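Putative hyaluronoglucosaminidase (Clostridium perfringens, PDB 6PWI) holds the family 84 catalytic region of a probable cell-wall-anchored hexosaminidase, presumably hydrolysing glycosidic bonds of N-acetylated amino sugars. Local coordinates at residues Phe282-Tyr286 with Trp317-Asp323. Numbering follows the deposited sequence.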
loop_
_atom_site.group_PDB
_atom_site.type_symbol
_atom_site.label_atom_id
_atom_site.label_comp_id
_atom_site.label_asym_id
_atom_site.label_seq_id
_atom_site.Cartn_x
_atom_site.Cartn_y
_atom_site.Cartn_z
ATOM N N PHE A 282 1.621 -2.890 -27.311
ATOM C CA PHE A 282 2.001 -1.761 -26.476
ATOM C C PHE A 282 1.307 -0.503 -26.986
ATOM O O PHE A 282 0.852 0.315 -26.188
ATOM C CB PHE A 282 3.523 -1.601 -26.399
ATOM C CG PHE A 282 4.235 -2.455 -25.376
ATOM C CD1 PHE A 282 3.574 -3.451 -24.669
ATOM C CD2 PHE A 282 5.591 -2.285 -25.134
ATOM C CE1 PHE A 282 4.243 -4.228 -23.735
ATOM C CE2 PHE A 282 6.260 -3.065 -24.202
ATOM C CZ PHE A 282 5.587 -4.038 -23.506
ATOM N N GLU A 283 1.220 -0.377 -28.319
ATOM C CA GLU A 283 0.566 0.755 -28.963
ATOM C C GLU A 283 -0.908 0.799 -28.566
ATOM O O GLU A 283 -1.447 1.882 -28.337
ATOM C CB GLU A 283 0.716 0.705 -30.486
ATOM C CG GLU A 283 2.124 0.967 -30.991
ATOM C CD GLU A 283 2.622 2.396 -30.841
ATOM O OE1 GLU A 283 1.866 3.236 -30.296
ATOM O OE2 GLU A 283 3.765 2.668 -31.271
ATOM N N GLN A 284 -1.548 -0.380 -28.478
ATOM C CA GLN A 284 -2.956 -0.461 -28.114
ATOM C C GLN A 284 -3.161 0.099 -26.705
ATOM O O GLN A 284 -4.065 0.906 -26.490
ATOM C CB GLN A 284 -3.512 -1.881 -28.265
ATOM C CG GLN A 284 -5.033 -1.944 -28.139
ATOM C CD GLN A 284 -5.620 -3.317 -27.897
ATOM O OE1 GLN A 284 -4.976 -4.224 -27.371
ATOM N NE2 GLN A 284 -6.880 -3.476 -28.263
ATOM N N LEU A 285 -2.311 -0.318 -25.756
ATOM C CA LEU A 285 -2.410 0.197 -24.398
ATOM C C LEU A 285 -2.059 1.682 -24.389
ATOM O O LEU A 285 -2.717 2.450 -23.691
ATOM C CB LEU A 285 -1.505 -0.597 -23.448
ATOM C CG LEU A 285 -2.075 -1.891 -22.858
ATOM C CD1 LEU A 285 -3.471 -1.697 -22.290
ATOM C CD2 LEU A 285 -2.060 -3.023 -23.865
ATOM N N TYR A 286 -1.044 2.074 -25.181
ATOM C CA TYR A 286 -0.591 3.459 -25.267
ATOM C C TYR A 286 -1.743 4.363 -25.699
ATOM O O TYR A 286 -1.842 5.506 -25.248
ATOM C CB TYR A 286 0.569 3.618 -26.258
ATOM C CG TYR A 286 1.187 4.997 -26.277
ATOM C CD1 TYR A 286 2.269 5.308 -25.468
ATOM C CD2 TYR A 286 0.692 6.004 -27.099
ATOM C CE1 TYR A 286 2.832 6.576 -25.472
ATOM C CE2 TYR A 286 1.235 7.281 -27.108
ATOM C CZ TYR A 286 2.316 7.565 -26.295
ATOM O OH TYR A 286 2.868 8.813 -26.284
ATOM N N TRP A 317 11.894 1.835 -28.860
ATOM C CA TRP A 317 10.497 2.233 -28.976
ATOM C C TRP A 317 10.138 3.287 -27.927
ATOM O O TRP A 317 9.497 4.297 -28.226
ATOM C CB TRP A 317 9.590 1.001 -28.866
ATOM C CG TRP A 317 8.129 1.325 -28.898
ATOM C CD1 TRP A 317 7.364 1.552 -30.006
ATOM C CD2 TRP A 317 7.247 1.460 -27.767
ATOM N NE1 TRP A 317 6.072 1.824 -29.644
ATOM C CE2 TRP A 317 5.968 1.777 -28.278
ATOM C CE3 TRP A 317 7.405 1.339 -26.381
ATOM C CZ2 TRP A 317 4.862 1.971 -27.449
ATOM C CZ3 TRP A 317 6.315 1.547 -25.563
ATOM C CH2 TRP A 317 5.059 1.853 -26.091
ATOM N N ARG A 318 10.560 3.035 -26.688
ATOM C CA ARG A 318 10.165 3.860 -25.562
ATOM C C ARG A 318 10.690 5.285 -25.740
ATOM O O ARG A 318 10.012 6.252 -25.391
ATOM C CB ARG A 318 10.678 3.204 -24.282
ATOM C CG ARG A 318 10.255 3.905 -23.004
ATOM C CD ARG A 318 11.404 3.720 -22.052
ATOM N NE ARG A 318 11.463 4.936 -21.270
ATOM C CZ ARG A 318 12.582 5.497 -20.848
ATOM N NH1 ARG A 318 13.751 4.955 -21.146
ATOM N NH2 ARG A 318 12.521 6.604 -20.130
ATOM N N LEU A 319 11.904 5.402 -26.290
ATOM C CA LEU A 319 12.538 6.697 -26.472
ATOM C C LEU A 319 11.901 7.445 -27.649
ATOM O O LEU A 319 11.824 8.673 -27.618
ATOM C CB LEU A 319 14.052 6.516 -26.633
ATOM C CG LEU A 319 14.809 6.093 -25.371
ATOM C CD1 LEU A 319 16.291 5.913 -25.656
ATOM C CD2 LEU A 319 14.593 7.084 -24.232
ATOM N N GLN A 320 11.423 6.704 -28.663
ATOM C CA GLN A 320 10.704 7.293 -29.785
ATOM C C GLN A 320 9.429 7.988 -29.306
ATOM O O GLN A 320 9.072 9.053 -29.803
ATOM C CB GLN A 320 10.306 6.234 -30.814
ATOM C CG GLN A 320 11.427 5.822 -31.753
ATOM C CD GLN A 320 11.044 4.630 -32.601
ATOM O OE1 GLN A 320 10.010 3.990 -32.393
ATOM N NE2 GLN A 320 11.886 4.316 -33.573
ATOM N N LYS A 321 8.739 7.374 -28.343
ATOM C CA LYS A 321 7.448 7.866 -27.896
ATOM C C LYS A 321 7.608 9.142 -27.073
ATOM O O LYS A 321 6.708 9.973 -27.049
ATOM C CB LYS A 321 6.709 6.753 -27.150
ATOM C CG LYS A 321 6.180 5.638 -28.042
ATOM C CD LYS A 321 4.777 5.927 -28.495
ATOM C CE LYS A 321 4.439 5.324 -29.836
ATOM N NZ LYS A 321 3.031 5.623 -30.188
ATOM N N GLY A 322 8.741 9.281 -26.377
ATOM C CA GLY A 322 9.088 10.527 -25.712
ATOM C C GLY A 322 8.465 10.718 -24.329
ATOM O O GLY A 322 9.051 11.391 -23.487
ATOM N N ASP A 323 7.275 10.155 -24.085
ATOM C CA ASP A 323 6.588 10.416 -22.826
ATOM C C ASP A 323 6.279 9.119 -22.071
ATOM O O ASP A 323 5.360 9.083 -21.250
ATOM C CB ASP A 323 5.352 11.299 -23.041
ATOM C CG ASP A 323 4.255 10.637 -23.862
ATOM O OD1 ASP A 323 4.569 9.693 -24.617
ATOM O OD2 ASP A 323 3.089 11.064 -23.737
#
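The indole of W317 lies between two aliphatic groups, F282 CB over one face and, over the opposite face, CG of K321 from its own helix, while the carboxylate of E283 meets its N-H edge. The Y286 ring carries K321 CD and NZ over one face and D323 OD1 at its hydroxyl edge. These residues join the C-terminal ends of helices 268-286 and 304-321, neighbours in the outer layer of the family 84 catalytic (beta/alpha)8 barrel. The short segments run 30° from parallel with axes 12.9 Å apart, a gap that suits long or aromatic side chains. Apolar F282 is buried against the barrel, stacked on F293; its CB lies 3.8 Å from W317 CH2.

Farther out, E283 bends at chi2 (-70°), and its two oxygens can take two donors at once. Tryptophan adds an edge N-H to its packing faces: W317 NE1 gives a nearly straight bond to E283 OE2 (2.9 Å), which lies almost in the indole plane, while the N-H comes from above the carboxylate plane. K321 NZ forms a 2.7 Å salt bridge with E283 OE1 through the syn lone pair. Lysine methylenes can pack on rings while the ammonium reaches an acid: K321 CD makes a CH-pi contact and NZ a cation-pi interaction with Y286. Tyrosine offers both that face and a hydroxyl. Lacking a side chain, G322 readily takes positive phi, ending the helical path and leading into D323, which pairs with R291 through OD2 and accepts Y286 OH (2.5 Å) on the syn lone pair of OD1.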